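Local coordinates for protein glutamate racemase (Bacillus anthracis, PDB 2DWU) that belongs to the Asp/Glu/hydantoin racemase family and holds D-glutamic acid in a pocket, at residues 44-49 / 56-61. Numbering follows the deposited sequence. Where two conformers were deposited one is given.
Sequences CPYGPR and SFVFEM. With DGL (D-glutamic acid), chain H.
The pocket loop that grips D-glutamic acid reaches helix 51-65 mainly through Tyr-46, whose ring runs from the ligand side to Phe-57, Val-58 and Met-61. At the ligand end, Tyr-46 N gives DGL OE2 a nearly straight hydrogen bond of 2.8 Å (176°), and Gly-47 N takes the other carboxylate oxygen, OE1, at 2.9 Å, so two successive amides each bond one oxygen of that group; a cis peptide precedes Pro-45. At the far end, the phenol oxygen touches two side-chain carbons: Tyr-46 OH lies 3.3 Å from Phe-57 CB and 3.2 Å from Met-61 CE. The bend at chi3 (-80°) of Met-61 helps bring this methyl to the ring edge, while the hydroxyl itself hydrogen-bonds to Asp-40. The Tyr-46 and Phe-57 rings meet obliquely, planes 47° apart, with CE1 of the tyrosine 3.7 Å from CD2 of the phenylalanine. Arg-49, extended from CG to NE, turns one guanidinium face to the Phe-57 ring edge, Arg-49 NH1 to Phe-57 CE2 3.6 Å, the planes steeply inclined; NH1 is salt-bridged to Glu-53. Placed between strand 35-39 and helix 51-65, the loop folds back on that helix, with Val-58 and Met-61 also touching Leu-13 of strand 9-14 and Val-58 meeting helix 78-91 at Thr-84.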
loop_
_atom_site.group_PDB
_atom_site.type_symbol
_atom_site.label_atom_id
_atom_site.label_comp_id
_atom_site.label_asym_id
_atom_site.label_seq_id
_atom_site.Cartn_x
_atom_site.Cartn_y
_atom_site.Cartn_z
ATOM N N CYS B 44 28.066 -4.722 -10.667
ATOM C CA CYS B 44 27.620 -4.086 -9.422
ATOM C C CYS B 44 28.906 -3.483 -8.830
ATOM O O CYS B 44 29.969 -4.117 -8.902
ATOM C CB CYS B 44 27.049 -5.168 -8.503
ATOM S SG CYS B 44 26.271 -4.574 -6.987
ATOM N N PRO B 45 28.840 -2.282 -8.228
ATOM C CA PRO B 45 27.672 -1.411 -8.025
ATOM C C PRO B 45 27.291 -0.458 -9.151
ATOM O O PRO B 45 28.136 -0.014 -9.935
ATOM C CB PRO B 45 28.053 -0.639 -6.758
ATOM C CG PRO B 45 29.520 -0.407 -6.983
ATOM C CD PRO B 45 30.011 -1.753 -7.489
ATOM N N TYR B 46 25.994 -0.155 -9.213
ATOM C CA TYR B 46 25.463 0.807 -10.158
ATOM C C TYR B 46 25.458 2.200 -9.530
ATOM O O TYR B 46 25.432 3.219 -10.229
ATOM C CB TYR B 46 24.022 0.460 -10.494
ATOM C CG TYR B 46 23.838 -0.680 -11.462
ATOM C CD1 TYR B 46 24.915 -1.475 -11.906
ATOM C CD2 TYR B 46 22.575 -0.934 -11.963
ATOM C CE1 TYR B 46 24.707 -2.495 -12.857
ATOM C CE2 TYR B 46 22.358 -1.936 -12.889
ATOM C CZ TYR B 46 23.410 -2.705 -13.335
ATOM O OH TYR B 46 23.097 -3.650 -14.287
ATOM N N GLY B 47 25.485 2.241 -8.204
ATOM C CA GLY B 47 25.399 3.511 -7.503
ATOM C C GLY B 47 26.279 4.637 -7.992
ATOM O O GLY B 47 25.805 5.742 -8.175
ATOM N N PRO B 48 27.575 4.368 -8.228
ATOM C CA PRO B 48 28.549 5.360 -8.697
ATOM C C PRO B 48 28.663 5.508 -10.213
ATOM O O PRO B 48 29.463 6.312 -10.704
ATOM C CB PRO B 48 29.872 4.867 -8.097
ATOM C CG PRO B 48 29.485 3.785 -7.101
ATOM C CD PRO B 48 28.268 3.172 -7.726
ATOM N N ARG B 49 27.867 4.743 -10.952
ATOM C CA ARG B 49 27.914 4.785 -12.411
ATOM C C ARG B 49 27.083 5.896 -13.049
ATOM O O ARG B 49 26.153 6.425 -12.435
ATOM C CB ARG B 49 27.472 3.434 -12.974
ATOM C CG ARG B 49 28.360 2.269 -12.595
ATOM C CD ARG B 49 27.923 1.017 -13.370
ATOM N NE ARG B 49 28.748 -0.139 -13.026
ATOM C CZ ARG B 49 29.816 -0.511 -13.735
ATOM N NH1 ARG B 49 30.168 0.179 -14.817
ATOM N NH2 ARG B 49 30.519 -1.565 -13.366
ATOM N N SER B 56 21.826 1.552 -20.076
ATOM C CA SER B 56 22.203 0.531 -21.056
ATOM C C SER B 56 22.247 -0.853 -20.415
ATOM O O SER B 56 21.788 -1.825 -21.014
ATOM C CB SER B 56 23.552 0.861 -21.712
ATOM O OG SER B 56 24.639 0.717 -20.818
ATOM N N PHE B 57 22.788 -0.948 -19.200
ATOM C CA PHE B 57 22.844 -2.236 -18.503
ATOM C C PHE B 57 21.451 -2.778 -18.164
ATOM O O PHE B 57 21.219 -3.996 -18.195
ATOM C CB PHE B 57 23.617 -2.134 -17.178
ATOM C CG PHE B 57 25.058 -1.729 -17.322
ATOM C CD1 PHE B 57 25.699 -1.740 -18.556
ATOM C CD2 PHE B 57 25.791 -1.396 -16.184
ATOM C CE1 PHE B 57 27.063 -1.427 -18.656
ATOM C CE2 PHE B 57 27.157 -1.083 -16.274
ATOM C CZ PHE B 57 27.783 -1.104 -17.519
ATOM N N VAL B 58 20.550 -1.887 -17.763
ATOM C CA VAL B 58 19.198 -2.300 -17.412
ATOM C C VAL B 58 18.489 -2.820 -18.661
ATOM O O VAL B 58 17.802 -3.842 -18.611
ATOM C CB VAL B 58 18.418 -1.127 -16.795
ATOM C CG1 VAL B 58 16.921 -1.467 -16.709
ATOM C CG2 VAL B 58 18.987 -0.829 -15.378
ATOM N N PHE B 59 18.663 -2.135 -19.783
ATOM C CA PHE B 59 18.020 -2.626 -20.993
ATOM C C PHE B 59 18.577 -3.973 -21.439
ATOM O O PHE B 59 17.860 -4.761 -22.064
ATOM C CB PHE B 59 18.081 -1.580 -22.105
ATOM C CG PHE B 59 16.916 -0.627 -22.071
ATOM C CD1 PHE B 59 17.029 0.622 -21.458
ATOM C CD2 PHE B 59 15.672 -1.016 -22.567
ATOM C CE1 PHE B 59 15.929 1.466 -21.331
ATOM C CE2 PHE B 59 14.561 -0.181 -22.447
ATOM C CZ PHE B 59 14.686 1.066 -21.824
ATOM N N GLU B 60 19.843 -4.248 -21.134
ATOM C CA GLU B 60 20.432 -5.550 -21.447
ATOM C C GLU B 60 19.749 -6.613 -20.564
ATOM O O GLU B 60 19.480 -7.715 -21.014
ATOM C CB GLU B 60 21.942 -5.562 -21.177
ATOM C CG GLU B 60 22.723 -4.636 -22.080
ATOM C CD GLU B 60 24.219 -4.856 -22.005
ATOM O OE1 GLU B 60 24.701 -5.504 -21.041
ATOM O OE2 GLU B 60 24.931 -4.371 -22.920
ATOM N N MET B 61 19.463 -6.287 -19.306
ATOM C CA MET B 61 18.786 -7.256 -18.447
ATOM C C MET B 61 17.349 -7.468 -18.917
ATOM O O MET B 61 16.822 -8.573 -18.819
ATOM C CB MET B 61 18.784 -6.809 -16.968
ATOM C CG MET B 61 20.129 -6.991 -16.289
ATOM S SD MET B 61 20.099 -6.720 -14.523
ATOM C CE MET B 61 20.150 -4.900 -14.423
HETATM N N DGL H . 20.833 -2.255 -5.706
HETATM C CA DGL H . 21.420 -0.891 -5.519
HETATM C C DGL H . 20.358 0.073 -5.122
HETATM O O DGL H . 20.514 1.285 -5.206
HETATM C CB DGL H . 22.521 -0.934 -4.436
HETATM C CG DGL H . 23.791 -1.536 -5.084
HETATM C CD DGL H . 24.369 -0.778 -6.207
HETATM O OE1 DGL H . 24.952 0.300 -6.078
HETATM O OE2 DGL H . 24.217 -1.314 -7.396
HETATM O OXT DGL H . 19.235 -0.427 -4.686
#